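Long-range contacts in cytochrome P450 (Rhodococcus erythropolis, PDB 3WEC), which uses haem to hydroxylate the quinoline nitrogen of an intermediate in aurachin RE biosynthesis, a step that confers antibiotic activity on these alkaloids: residues Ile385-Pro390 with Leu405-Ser410; Ala138-Glu143 with Ser379-Ser384; Leu44-Val49 with Ala323-Leu328; Leu294-Pro299 with Asp340-Thr345; Gly113-Ala118 with Arg226-Val231. All blocks are in the same frame, centred on the assembly; numbering follows the deposited sequence.

Contact 1. Residues Ile385-Pro390 with Leu405-Ser410; sequences IEVAEP and LSVAVS
Glu386 and Ala408 form the hydrogen-bonded pair in the middle of a two-stranded antiparallel sheet near the C-terminus, made of strands 384-387 and 407-410. Glu386 N donates to Ala408 O at 2.9 Å with an N-H...O angle of 170°, and Ala408 N returns the bond to Glu386 O at 2.7 Å. A third bond, Ala388 N to Ser406 O at 3.0 Å, carries the ladder beyond the regular strands. The non-hydrogen-bonded pairs Ile385-Val409 and Val387-Val407 flank the central pair and put their side chains on one face. There Ile385 CD1 lies against Val407 CB at 3.9 Å, the two side chains meeting at a slant, and Leu405 CD1 reaches Val387 CB at 4.0 Å.

One shell out, helix 240-271 backs this apolar face through Leu266, which touches both Ile385 and Leu405. Ser270 of that helix hydrogen-bonds through OG to Val387 N, and Arg271 forms a salt bridge with Glu389. The face carrying Glu386 and Ala408 is exposed. With chi1 of Glu386 at 42°, its CG stands between the backbone N and the carbonyl carbon, and there it meets Ala408 CB at 3.5 Å.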
# COMPACT_ATOMS: atom_id res chain seq x y z
N ILE A 385 -7.64 -23.82 -2.28
CA ILE A 385 -6.28 -23.33 -2.44
C ILE A 385 -5.50 -23.66 -1.17
O ILE A 385 -6.02 -23.55 -0.06
CB ILE A 385 -6.20 -21.82 -2.86
CG1 ILE A 385 -5.44 -20.97 -1.85
CG2 ILE A 385 -7.55 -21.23 -3.23
CD1 ILE A 385 -4.01 -20.68 -2.29
N GLU A 386 -4.28 -24.12 -1.35
CA GLU A 386 -3.40 -24.35 -0.21
C GLU A 386 -1.98 -23.86 -0.50
O GLU A 386 -1.38 -24.20 -1.52
CB GLU A 386 -3.41 -25.81 0.18
CG GLU A 386 -3.37 -26.74 -1.01
CD GLU A 386 -4.24 -27.98 -0.84
OE1 GLU A 386 -3.81 -28.92 -0.14
OE2 GLU A 386 -5.35 -28.01 -1.43
N VAL A 387 -1.46 -23.06 0.42
CA VAL A 387 -0.10 -22.55 0.31
C VAL A 387 0.84 -23.35 1.21
O VAL A 387 0.46 -23.78 2.30
CB VAL A 387 -0.03 -21.03 0.59
CG1 VAL A 387 -1.16 -20.30 -0.13
CG2 VAL A 387 -0.06 -20.73 2.08
N ALA A 388 2.07 -23.58 0.75
CA ALA A 388 3.01 -24.34 1.56
C ALA A 388 3.54 -23.47 2.70
O ALA A 388 3.95 -22.33 2.49
CB ALA A 388 4.15 -24.88 0.69
N GLU A 389 3.49 -24.02 3.92
CA GLU A 389 3.96 -23.38 5.15
C GLU A 389 5.36 -23.95 5.49
O GLU A 389 5.63 -25.12 5.18
CB GLU A 389 2.97 -23.67 6.29
CG GLU A 389 1.50 -23.34 6.02
CD GLU A 389 1.13 -21.89 6.29
OE1 GLU A 389 -0.06 -21.54 6.15
OE2 GLU A 389 1.99 -21.07 6.66
N PRO A 390 6.25 -23.14 6.12
CA PRO A 390 6.05 -21.76 6.57
C PRO A 390 6.28 -20.73 5.48
O PRO A 390 6.93 -21.01 4.47
CB PRO A 390 7.11 -21.58 7.65
CG PRO A 390 8.22 -22.48 7.22
CD PRO A 390 7.56 -23.67 6.56
N LEU A 405 5.85 -17.89 -2.88
CA LEU A 405 4.61 -18.57 -2.46
C LEU A 405 4.34 -19.76 -3.37
O LEU A 405 4.26 -19.61 -4.59
CB LEU A 405 3.43 -17.57 -2.47
CG LEU A 405 2.17 -17.89 -1.66
CD1 LEU A 405 2.44 -17.95 -0.15
CD2 LEU A 405 1.08 -16.87 -1.97
N SER A 406 4.28 -20.96 -2.78
CA SER A 406 3.89 -22.16 -3.53
C SER A 406 2.45 -22.45 -3.21
O SER A 406 2.10 -22.61 -2.05
CB SER A 406 4.73 -23.35 -3.13
OG SER A 406 6.00 -22.85 -2.82
N VAL A 407 1.61 -22.50 -4.24
CA VAL A 407 0.20 -22.77 -4.00
C VAL A 407 -0.24 -23.97 -4.79
O VAL A 407 0.06 -24.09 -5.99
CB VAL A 407 -0.73 -21.54 -4.23
CG1 VAL A 407 0.05 -20.23 -4.27
CG2 VAL A 407 -1.59 -21.68 -5.46
N ALA A 408 -0.93 -24.86 -4.11
CA ALA A 408 -1.64 -25.94 -4.76
C ALA A 408 -3.08 -25.50 -4.90
O ALA A 408 -3.64 -24.82 -4.04
CB ALA A 408 -1.54 -27.22 -3.96
N VAL A 409 -3.67 -25.90 -6.01
CA VAL A 409 -4.93 -25.37 -6.44
C VAL A 409 -5.73 -26.54 -7.02
O VAL A 409 -5.15 -27.51 -7.52
CB VAL A 409 -4.64 -24.31 -7.49
CG1 VAL A 409 -4.73 -24.90 -8.90
CG2 VAL A 409 -5.55 -23.12 -7.30
N SER A 410 -7.06 -26.47 -6.96
CA SER A 410 -7.93 -27.56 -7.44
C SER A 410 -9.27 -27.02 -8.01
O SER A 410 -9.85 -26.08 -7.46
CB SER A 410 -8.16 -28.57 -6.32
OG SER A 410 -9.41 -29.20 -6.45

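Contact 2. Residues Ala138-Glu143 with Ser379-Ser384; sequences AVRHLE and SQRYRS
Arg381 reaches Glu143 because its CG is anti to its own backbone N (chi1 -169°) and the chain then runs extended to NE. In Tyr382, the next residue, chi1 of -58° puts CG beside the backbone N and anti to the carbonyl carbon. The two side chains travel together toward helix 128-141, with Arg381 CG 3.6 Å above the centre of one face of the Tyr382 ring.

At the far end, Arg381 NH2 binds Glu143 OE1 at 3.2 Å in a nearly straight salt bridge. The oxygen sits close to the guanidinium plane, whereas the nitrogen meets it on the syn side but about 30° out of the carboxylate plane, with the two flat groups steeply inclined. Tyr382 OH donates to Val139 O at 3.0 Å. This carbonyl lies at the ring edge, in the ring plane, and the bond ties the tyrosine to the backbone of helix 128-141. The same hydroxyl receives a weak bond from Arg381 NE at 3.4 Å, and Glu143 CB approaches it to 3.6 Å.

Nearer the roots of these side chains, Val139 CG1 touches Arg381 CD at 3.8 Å and Tyr382 CE2 at 4.0 Å. The guanidinium of Arg140 carries Arg381 CZ over one face, with NH2 of Arg140 only 3.7 Å from Arg381 NH1; this like-charged approach is probably eased by Glu143. Val139 also packs on Phe374 and Leu378, joining helices 128-141 and 364-381, the D and L helices of the conserved P450 helical core.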
# COMPACT_ATOMS: atom_id res chain seq x y z
N ALA A 138 -4.47 -13.85 -14.38
CA ALA A 138 -3.64 -14.12 -13.19
C ALA A 138 -4.18 -15.34 -12.46
O ALA A 138 -3.43 -16.27 -12.13
CB ALA A 138 -3.61 -12.92 -12.26
N VAL A 139 -5.50 -15.33 -12.23
CA VAL A 139 -6.16 -16.44 -11.58
C VAL A 139 -5.87 -17.72 -12.35
O VAL A 139 -5.63 -18.76 -11.74
CB VAL A 139 -7.67 -16.15 -11.34
CG1 VAL A 139 -8.53 -17.40 -11.42
CG2 VAL A 139 -7.84 -15.47 -10.00
N ARG A 140 -5.85 -17.62 -13.69
CA ARG A 140 -5.49 -18.73 -14.58
C ARG A 140 -4.02 -19.17 -14.46
O ARG A 140 -3.72 -20.36 -14.51
CB ARG A 140 -5.83 -18.37 -16.04
CG ARG A 140 -5.24 -19.30 -17.09
CD ARG A 140 -5.71 -18.93 -18.49
NE ARG A 140 -7.12 -19.31 -18.71
CZ ARG A 140 -7.56 -20.55 -18.88
NH1 ARG A 140 -6.73 -21.59 -18.86
NH2 ARG A 140 -8.86 -20.77 -19.06
N HIS A 141 -3.11 -18.21 -14.32
CA HIS A 141 -1.67 -18.50 -14.18
C HIS A 141 -1.31 -19.27 -12.91
O HIS A 141 -0.35 -20.06 -12.91
CB HIS A 141 -0.86 -17.20 -14.32
CG HIS A 141 0.58 -17.41 -14.77
ND1 HIS A 141 1.17 -18.63 -14.85
CD2 HIS A 141 1.56 -16.48 -15.14
CE1 HIS A 141 2.44 -18.50 -15.27
NE2 HIS A 141 2.69 -17.18 -15.45
N LEU A 142 -2.12 -19.09 -11.86
CA LEU A 142 -1.98 -19.80 -10.58
C LEU A 142 -1.85 -21.34 -10.62
O LEU A 142 -1.19 -21.89 -9.74
CB LEU A 142 -3.12 -19.43 -9.62
CG LEU A 142 -2.98 -18.52 -8.40
CD1 LEU A 142 -3.71 -19.18 -7.23
CD2 LEU A 142 -1.55 -18.25 -7.96
N GLU A 143 -2.47 -22.03 -11.59
CA GLU A 143 -2.35 -23.49 -11.63
C GLU A 143 -1.04 -24.01 -12.20
O GLU A 143 -0.74 -25.19 -12.06
CB GLU A 143 -3.57 -24.19 -12.28
CG GLU A 143 -3.91 -23.84 -13.72
CD GLU A 143 -5.16 -24.57 -14.21
OE1 GLU A 143 -5.82 -24.07 -15.15
OE2 GLU A 143 -5.51 -25.64 -13.66
N SER A 379 -12.57 -17.89 -6.90
CA SER A 379 -13.56 -18.74 -6.25
C SER A 379 -14.41 -19.44 -7.27
O SER A 379 -14.88 -20.53 -7.00
CB SER A 379 -14.46 -17.90 -5.34
OG SER A 379 -14.99 -16.79 -6.06
N GLN A 380 -14.61 -18.82 -8.43
CA GLN A 380 -15.37 -19.45 -9.53
C GLN A 380 -14.54 -20.56 -10.19
O GLN A 380 -15.06 -21.60 -10.49
CB GLN A 380 -15.83 -18.41 -10.54
CG GLN A 380 -16.91 -17.45 -10.02
CD GLN A 380 -17.46 -16.49 -11.09
OE1 GLN A 380 -16.72 -15.98 -11.94
NE2 GLN A 380 -18.76 -16.23 -11.03
N ARG A 381 -13.24 -20.34 -10.35
CA ARG A 381 -12.33 -21.31 -10.96
C ARG A 381 -11.91 -22.50 -10.05
O ARG A 381 -11.75 -23.63 -10.53
CB ARG A 381 -11.08 -20.57 -11.45
CG ARG A 381 -10.21 -21.44 -12.33
CD ARG A 381 -9.21 -20.68 -13.20
NE ARG A 381 -8.66 -21.69 -14.09
CZ ARG A 381 -9.23 -22.05 -15.24
NH1 ARG A 381 -10.31 -21.41 -15.70
NH2 ARG A 381 -8.69 -23.03 -15.96
N TYR A 382 -11.72 -22.26 -8.75
CA TYR A 382 -11.06 -23.24 -7.87
C TYR A 382 -11.91 -23.61 -6.66
O TYR A 382 -12.56 -22.76 -6.05
CB TYR A 382 -9.65 -22.74 -7.42
CG TYR A 382 -8.69 -22.44 -8.57
CD1 TYR A 382 -8.33 -23.44 -9.46
CD2 TYR A 382 -8.17 -21.15 -8.77
CE1 TYR A 382 -7.48 -23.20 -10.52
CE2 TYR A 382 -7.30 -20.88 -9.84
CZ TYR A 382 -6.97 -21.93 -10.72
OH TYR A 382 -6.13 -21.76 -11.78
N ARG A 383 -11.90 -24.90 -6.31
CA ARG A 383 -12.61 -25.38 -5.11
C ARG A 383 -11.76 -25.21 -3.83
O ARG A 383 -12.31 -24.96 -2.75
CB ARG A 383 -13.13 -26.82 -5.25
CG ARG A 383 -12.21 -27.94 -4.73
CD ARG A 383 -12.94 -29.05 -3.94
NE ARG A 383 -14.31 -29.26 -4.42
CZ ARG A 383 -15.37 -28.57 -4.02
NH1 ARG A 383 -15.26 -27.62 -3.10
NH2 ARG A 383 -16.57 -28.83 -4.53
N SER A 384 -10.44 -25.35 -3.95
CA SER A 384 -9.54 -25.22 -2.81
C SER A 384 -8.23 -24.53 -3.23
O SER A 384 -7.81 -24.59 -4.40
CB SER A 384 -9.24 -26.58 -2.19
OG SER A 384 -8.36 -27.32 -3.01

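Contact 3. Residues Leu44-Val49 with Ala323-Leu328; sequences LGAWIV and AVMVLL
Strands 47-49 and 323-326 are parallel neighbours in the five-stranded mixed sheet of the P450 fold, and Trp47, Ile48 and Val49 pair in register with Val324, Met325 and Val326. Their short axes pass 4.6 Å apart at 25°. Four backbone bonds alternate along the seam: Trp47 N to Ala323 O, Met325 N to Trp47 O at 2.7 Å, Val49 N to Met325 O, and Leu327 N to Val49 O. The last reaches the N-cap residue of helix 328-333, whose Leu328 touches the haem.

On one face, Ile48 and Met325 lie side by side and point the same way, Ile48 CD1 meeting Met325 CB at 3.6 Å. The Met325 chain bends twice and brings CE to Ala46 CB at 3.8 Å; its side chain is also about 5 Å from the bound quinolone. Ile48 CG2, anti to the backbone N, is placed against Leu327 CD2 at 3.5 Å.

On the other face, Val49 CG2 packs on Val324 CG1 at 3.9 Å. Trp47 turns its ring away from the seam, and its NE1 hydrogen-bonds Asp322. Ala323 O lies in the plane of the indole at its edge, 3.6 Å from Trp47 CD1.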
# COMPACT_ATOMS: atom_id res chain seq x y z
N LEU A 44 13.41 3.53 19.07
CA LEU A 44 14.06 3.46 17.77
C LEU A 44 14.01 4.93 17.35
O LEU A 44 15.02 5.49 16.92
CB LEU A 44 13.29 2.57 16.77
CG LEU A 44 13.87 2.26 15.38
CD1 LEU A 44 15.30 1.72 15.46
CD2 LEU A 44 12.97 1.32 14.59
N GLY A 45 12.83 5.53 17.53
CA GLY A 45 12.60 6.96 17.29
C GLY A 45 11.18 7.43 17.53
O GLY A 45 10.92 8.26 18.40
N ALA A 46 10.24 6.88 16.76
CA ALA A 46 8.85 7.35 16.75
C ALA A 46 7.96 6.81 17.88
O ALA A 46 8.32 5.88 18.60
CB ALA A 46 8.24 7.01 15.41
N TRP A 47 6.77 7.40 18.03
CA TRP A 47 5.70 6.85 18.84
C TRP A 47 5.03 5.72 18.11
O TRP A 47 5.01 5.71 16.88
CB TRP A 47 4.68 7.95 19.12
CG TRP A 47 5.26 8.95 20.07
CD1 TRP A 47 6.03 10.08 19.77
CD2 TRP A 47 5.20 8.92 21.54
NE1 TRP A 47 6.42 10.73 20.91
CE2 TRP A 47 5.95 10.09 22.01
CE3 TRP A 47 4.59 8.08 22.47
CZ2 TRP A 47 6.08 10.38 23.37
CZ3 TRP A 47 4.74 8.38 23.83
CH2 TRP A 47 5.46 9.51 24.27
N ILE A 48 4.48 4.77 18.86
CA ILE A 48 3.77 3.62 18.28
C ILE A 48 2.37 3.59 18.85
O ILE A 48 2.20 3.68 20.05
CB ILE A 48 4.49 2.27 18.58
CG1 ILE A 48 6.00 2.37 18.32
CG2 ILE A 48 3.90 1.14 17.76
CD1 ILE A 48 6.43 2.64 16.88
N VAL A 49 1.36 3.46 17.99
CA VAL A 49 -0.04 3.55 18.44
C VAL A 49 -0.82 2.30 18.01
O VAL A 49 -0.79 1.94 16.82
CB VAL A 49 -0.73 4.82 17.87
CG1 VAL A 49 -2.22 4.80 18.18
CG2 VAL A 49 -0.09 6.08 18.44
N ALA A 323 7.54 11.95 15.28
CA ALA A 323 6.98 10.97 14.35
C ALA A 323 6.09 9.99 15.11
O ALA A 323 6.41 9.58 16.23
CB ALA A 323 8.10 10.23 13.64
N VAL A 324 4.97 9.64 14.50
CA VAL A 324 3.99 8.74 15.09
C VAL A 324 3.69 7.66 14.05
O VAL A 324 3.32 7.95 12.91
CB VAL A 324 2.68 9.48 15.46
CG1 VAL A 324 1.59 8.50 15.89
CG2 VAL A 324 2.94 10.51 16.55
N MET A 325 3.89 6.43 14.48
CA MET A 325 3.68 5.25 13.68
C MET A 325 2.30 4.71 14.03
O MET A 325 2.08 4.28 15.16
CB MET A 325 4.73 4.23 14.10
CG MET A 325 5.44 3.57 12.97
SD MET A 325 6.42 4.78 12.09
CE MET A 325 8.02 4.30 12.75
N VAL A 326 1.37 4.73 13.09
CA VAL A 326 0.02 4.28 13.40
C VAL A 326 -0.15 2.82 12.98
O VAL A 326 -0.09 2.53 11.79
CB VAL A 326 -1.04 5.17 12.72
CG1 VAL A 326 -2.43 4.58 12.90
CG2 VAL A 326 -0.98 6.58 13.29
N LEU A 327 -0.37 1.92 13.94
CA LEU A 327 -0.47 0.48 13.62
C LEU A 327 -1.84 0.07 13.12
O LEU A 327 -2.67 -0.43 13.89
CB LEU A 327 -0.12 -0.39 14.83
CG LEU A 327 1.28 -0.98 15.05
CD1 LEU A 327 2.42 -0.19 14.41
CD2 LEU A 327 1.47 -1.11 16.55
N LEU A 328 -2.07 0.31 11.85
CA LEU A 328 -3.30 -0.08 11.16
C LEU A 328 -3.67 -1.53 11.41
O LEU A 328 -4.85 -1.84 11.66
CB LEU A 328 -3.11 0.15 9.66
CG LEU A 328 -2.55 1.48 9.13
CD1 LEU A 328 -2.49 1.37 7.62
CD2 LEU A 328 -3.43 2.66 9.49

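Contact 4. Residues Leu294-Pro299 with Asp340-Thr345; sequences LRFEPP and DTFSVT
Phe296 and Phe342 join the end of helix 286-296, the P450 K helix with its Glu-X-X-Arg motif (Glu292 and Arg295), to the loop that precedes helix 364-381. The aromatic part rests on a CH-pi contact: Phe342 CB stands 3.6 Å from the centroid of the Phe296 ring, only 5° off the ring normal and hence squarely over one face. The rings themselves meet obliquely, centroids 5.3 Å apart and planes at 55°, which fits neither a stack nor an edge-to-face pair. The edge of the Phe342 ring is turned to the other side chain, CD2 reaching Phe296 CB at 3.6 Å. Phe296 has CG anti to its N (chi1 -166°), which sends the ring out from the helix end across the loop backbone. Phe342 is also packed against Glu292, Val293 and Thr268.

The polar part is built round Arg295. A bend at chi3 turns its guanidinium so that Thr341 O lies at its edge, in plane, 3.2 Å from Arg295 NH2. Arg295 NE forms the salt bridge to Glu292 within the motif, NH1 bonds Gly339 O and Asn332 O, and Arg346 donates to Thr341 O. A cluster of Glu292, Arg295 and Arg346 is consistent with the E-R-R triad of P450s. At the exposed end, Asp340 O lies near the plane of the Phe296 ring, 3.4 Å from Phe296 CE1.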
# COMPACT_ATOMS: atom_id res chain seq x y z
N LEU A 294 -8.42 -7.52 3.82
CA LEU A 294 -7.65 -6.28 3.98
C LEU A 294 -7.58 -5.89 5.45
O LEU A 294 -6.54 -5.35 5.90
CB LEU A 294 -8.23 -5.13 3.14
CG LEU A 294 -7.94 -5.04 1.64
CD1 LEU A 294 -8.92 -4.12 0.96
CD2 LEU A 294 -6.54 -4.57 1.28
N ARG A 295 -8.66 -6.19 6.18
CA ARG A 295 -8.70 -6.00 7.64
C ARG A 295 -7.80 -6.99 8.40
O ARG A 295 -6.99 -6.57 9.23
CB ARG A 295 -10.14 -6.07 8.19
CG ARG A 295 -10.20 -5.65 9.65
CD ARG A 295 -11.47 -6.11 10.37
NE ARG A 295 -11.68 -7.55 10.45
CZ ARG A 295 -11.12 -8.38 11.35
NH1 ARG A 295 -10.25 -7.95 12.26
NH2 ARG A 295 -11.45 -9.67 11.35
N PHE A 296 -7.98 -8.29 8.13
CA PHE A 296 -7.25 -9.39 8.77
C PHE A 296 -5.78 -9.42 8.39
O PHE A 296 -4.93 -9.74 9.21
CB PHE A 296 -7.90 -10.74 8.38
CG PHE A 296 -7.48 -11.90 9.23
CD1 PHE A 296 -7.95 -12.07 10.52
CD2 PHE A 296 -6.62 -12.88 8.72
CE1 PHE A 296 -7.56 -13.17 11.30
CE2 PHE A 296 -6.22 -13.97 9.50
CZ PHE A 296 -6.71 -14.13 10.79
N GLU A 297 -5.47 -9.13 7.13
CA GLU A 297 -4.08 -9.17 6.71
C GLU A 297 -3.77 -7.97 5.80
O GLU A 297 -3.65 -8.13 4.60
CB GLU A 297 -3.75 -10.48 5.98
CG GLU A 297 -3.65 -11.73 6.86
CD GLU A 297 -2.32 -11.88 7.58
OE1 GLU A 297 -1.51 -10.93 7.58
OE2 GLU A 297 -2.09 -12.95 8.20
N PRO A 298 -3.62 -6.77 6.40
CA PRO A 298 -3.44 -5.56 5.58
C PRO A 298 -2.07 -5.56 4.96
O PRO A 298 -1.16 -6.17 5.51
CB PRO A 298 -3.61 -4.41 6.60
CG PRO A 298 -3.88 -5.06 7.94
CD PRO A 298 -3.46 -6.50 7.84
N PRO A 299 -1.91 -4.93 3.78
CA PRO A 299 -0.57 -5.01 3.18
C PRO A 299 0.40 -4.01 3.86
O PRO A 299 1.63 -4.25 3.90
CB PRO A 299 -0.82 -4.67 1.71
CG PRO A 299 -2.03 -3.79 1.75
CD PRO A 299 -2.88 -4.27 2.89
N ASP A 340 -10.04 -11.26 15.93
CA ASP A 340 -8.97 -12.21 15.60
C ASP A 340 -9.49 -13.37 14.74
O ASP A 340 -8.70 -14.22 14.29
CB ASP A 340 -8.20 -12.70 16.86
CG ASP A 340 -7.15 -11.68 17.35
OD1 ASP A 340 -7.06 -11.45 18.56
OD2 ASP A 340 -6.40 -11.10 16.55
N THR A 341 -10.80 -13.39 14.49
CA THR A 341 -11.43 -14.39 13.60
C THR A 341 -11.59 -13.81 12.21
O THR A 341 -12.13 -12.70 12.02
CB THR A 341 -12.79 -14.91 14.12
OG1 THR A 341 -12.62 -15.54 15.40
CG2 THR A 341 -13.41 -15.93 13.14
N PHE A 342 -11.08 -14.56 11.24
CA PHE A 342 -11.26 -14.18 9.87
C PHE A 342 -12.63 -14.69 9.47
O PHE A 342 -12.88 -15.91 9.45
CB PHE A 342 -10.14 -14.74 8.96
CG PHE A 342 -10.35 -14.47 7.47
CD1 PHE A 342 -10.74 -15.50 6.62
CD2 PHE A 342 -10.14 -13.21 6.93
CE1 PHE A 342 -10.93 -15.26 5.27
CE2 PHE A 342 -10.30 -12.97 5.57
CZ PHE A 342 -10.71 -14.00 4.75
N SER A 343 -13.54 -13.75 9.20
CA SER A 343 -14.90 -14.09 8.78
C SER A 343 -15.33 -13.23 7.60
O SER A 343 -15.37 -12.01 7.70
CB SER A 343 -15.90 -13.97 9.93
OG SER A 343 -17.23 -14.11 9.47
N VAL A 344 -15.62 -13.88 6.49
CA VAL A 344 -16.01 -13.21 5.25
C VAL A 344 -17.50 -12.88 5.28
O VAL A 344 -18.05 -12.29 4.35
CB VAL A 344 -15.71 -14.11 4.03
CG1 VAL A 344 -16.32 -13.55 2.77
CG2 VAL A 344 -14.22 -14.30 3.84
N THR A 345 -18.17 -13.26 6.36
CA THR A 345 -19.60 -12.95 6.44
C THR A 345 -19.93 -11.76 7.34
O THR A 345 -21.08 -11.40 7.48
CB THR A 345 -20.46 -14.18 6.76
OG1 THR A 345 -19.93 -14.83 7.92
CG2 THR A 345 -20.44 -15.14 5.59

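Contact 5. Residues Gly113-Ala118 with Arg226-Val231; sequences GLVSDA and RRLSEV
Ala118 CB lies in a tightly packed patch between helix 107-121 and helix 224-230, where the CA atoms of Ala118 and Arg227 come within 5.4 Å. The methyl points at the other helix and meets Arg227 O at 3.8 Å, Leu228 CD2 also at 3.8 Å, and Arg227 CB. Val231, the first residue past its helix, closes a second tight patch. Its chi1 of 69° puts CG2 anti to the backbone N, where it faces helix 107-121, 3.7 Å from Leu114 O and 3.8 Å from Asp117 CG.

The two elements correspond to helices C and H of the P450 fold; their short axes approach to 8.9 Å, with N-to-C directions 131° apart. Helix C also brings Arg112 to the haem, and Val115 is about 6 Å from the cofactor.

Packing is slacker toward the interior, where Val115 CG2 and Leu228 CD2 are 4.4 Å apart; Thr246 of helix 240-271 touches both residues. The partly exposed flank is held by polar groups instead: Asp117, which slides past Val231 in the opposite direction, hydrogen-bonds His233 through OD2 and forms a salt bridge with Arg121 through OD1, while Arg227, bent at chi2 and chi3, bonds Arg121 O through NH1 and pairs with Glu222 through NH2.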
# COMPACT_ATOMS: atom_id res chain seq x y z
N GLY A 113 -6.86 17.41 -5.14
CA GLY A 113 -8.02 17.74 -5.93
C GLY A 113 -7.78 17.58 -7.42
O GLY A 113 -8.60 16.99 -8.12
N LEU A 114 -6.65 18.09 -7.90
CA LEU A 114 -6.33 18.01 -9.31
C LEU A 114 -6.08 16.53 -9.70
O LEU A 114 -6.66 16.05 -10.65
CB LEU A 114 -5.09 18.88 -9.63
CG LEU A 114 -5.25 20.37 -9.38
CD1 LEU A 114 -3.96 21.19 -9.56
CD2 LEU A 114 -6.36 20.89 -10.29
N VAL A 115 -5.30 15.83 -8.90
CA VAL A 115 -4.96 14.46 -9.20
C VAL A 115 -6.19 13.54 -9.15
O VAL A 115 -6.48 12.84 -10.11
CB VAL A 115 -3.84 13.98 -8.29
CG1 VAL A 115 -3.65 12.48 -8.39
CG2 VAL A 115 -2.54 14.72 -8.60
N SER A 116 -6.96 13.59 -8.07
CA SER A 116 -8.11 12.70 -7.96
C SER A 116 -9.17 12.98 -8.99
O SER A 116 -9.99 12.09 -9.27
CB SER A 116 -8.74 12.79 -6.59
OG SER A 116 -9.08 14.12 -6.29
N ASP A 117 -9.22 14.21 -9.53
CA ASP A 117 -10.19 14.51 -10.60
C ASP A 117 -9.77 13.69 -11.86
O ASP A 117 -10.56 12.92 -12.44
CB ASP A 117 -10.32 16.04 -10.83
CG ASP A 117 -11.19 16.40 -12.01
OD1 ASP A 117 -11.45 15.52 -12.85
OD2 ASP A 117 -11.67 17.58 -12.11
N ALA A 118 -8.50 13.78 -12.23
CA ALA A 118 -8.01 13.00 -13.36
C ALA A 118 -8.07 11.50 -13.08
O ALA A 118 -8.26 10.69 -14.00
CB ALA A 118 -6.61 13.41 -13.70
N ARG A 226 -2.38 11.47 -19.82
CA ARG A 226 -2.98 12.49 -20.66
C ARG A 226 -3.95 13.32 -19.80
O ARG A 226 -3.91 14.52 -19.83
CB ARG A 226 -3.67 11.90 -21.90
CG ARG A 226 -4.01 12.95 -22.96
CD ARG A 226 -5.19 12.51 -23.82
NE ARG A 226 -4.77 11.90 -25.08
CZ ARG A 226 -5.51 11.04 -25.79
NH1 ARG A 226 -6.70 10.68 -25.34
NH2 ARG A 226 -5.05 10.53 -26.94
N ARG A 227 -4.79 12.66 -19.01
CA ARG A 227 -5.80 13.39 -18.23
C ARG A 227 -5.20 14.31 -17.16
O ARG A 227 -5.81 15.32 -16.86
CB ARG A 227 -6.81 12.44 -17.61
CG ARG A 227 -7.50 11.60 -18.63
CD ARG A 227 -9.00 11.68 -18.50
NE ARG A 227 -9.58 10.34 -18.55
CZ ARG A 227 -9.70 9.58 -19.64
NH1 ARG A 227 -10.24 8.38 -19.53
NH2 ARG A 227 -9.30 10.02 -20.84
N LEU A 228 -4.03 13.95 -16.63
CA LEU A 228 -3.27 14.77 -15.68
C LEU A 228 -2.83 16.09 -16.32
O LEU A 228 -2.81 17.14 -15.67
CB LEU A 228 -2.03 14.01 -15.14
CG LEU A 228 -2.31 12.97 -14.03
CD1 LEU A 228 -1.07 12.18 -13.65
CD2 LEU A 228 -2.92 13.57 -12.78
N SER A 229 -2.46 16.02 -17.60
CA SER A 229 -2.28 17.24 -18.44
C SER A 229 -3.55 18.10 -18.60
O SER A 229 -3.47 19.32 -18.48
CB SER A 229 -1.75 16.89 -19.85
OG SER A 229 -0.88 15.79 -19.82
N GLU A 230 -4.71 17.49 -18.89
CA GLU A 230 -5.95 18.26 -19.21
C GLU A 230 -6.69 18.84 -18.02
O GLU A 230 -7.53 19.71 -18.19
CB GLU A 230 -6.94 17.40 -19.97
CG GLU A 230 -6.57 17.06 -21.40
CD GLU A 230 -7.32 15.82 -21.89
OE1 GLU A 230 -7.94 15.12 -21.05
OE2 GLU A 230 -7.28 15.55 -23.12
N VAL A 231 -6.42 18.34 -16.81
CA VAL A 231 -7.19 18.76 -15.64
C VAL A 231 -6.99 20.26 -15.32
O VAL A 231 -5.86 20.74 -15.26
CB VAL A 231 -7.00 17.81 -14.43
CG1 VAL A 231 -5.59 17.89 -13.84
CG2 VAL A 231 -8.06 18.06 -13.38

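Contacts 3 and 5 are buried and differ in kind: the first is a ladder of backbone bonds within a sheet, the second apolar helix crossing without any such bond. Contacts 1, 2 and 4 are partly buried and mix apolar patches with charged or exposed edges. Contacts 1 and 2 touch and form one region, since helix 364-381 is followed closely in the chain by strand 384-387 and Val409 packs on the Tyr382 ring; sheet bonding there gives way to side-chain bonds and a salt bridge. Contacts 1 and 5 lie on opposite sides of the chain's centre, their centres about 41 Å apart. Contacts 3 and 4 each include a residue of the haem pocket, Leu328 and Pro299.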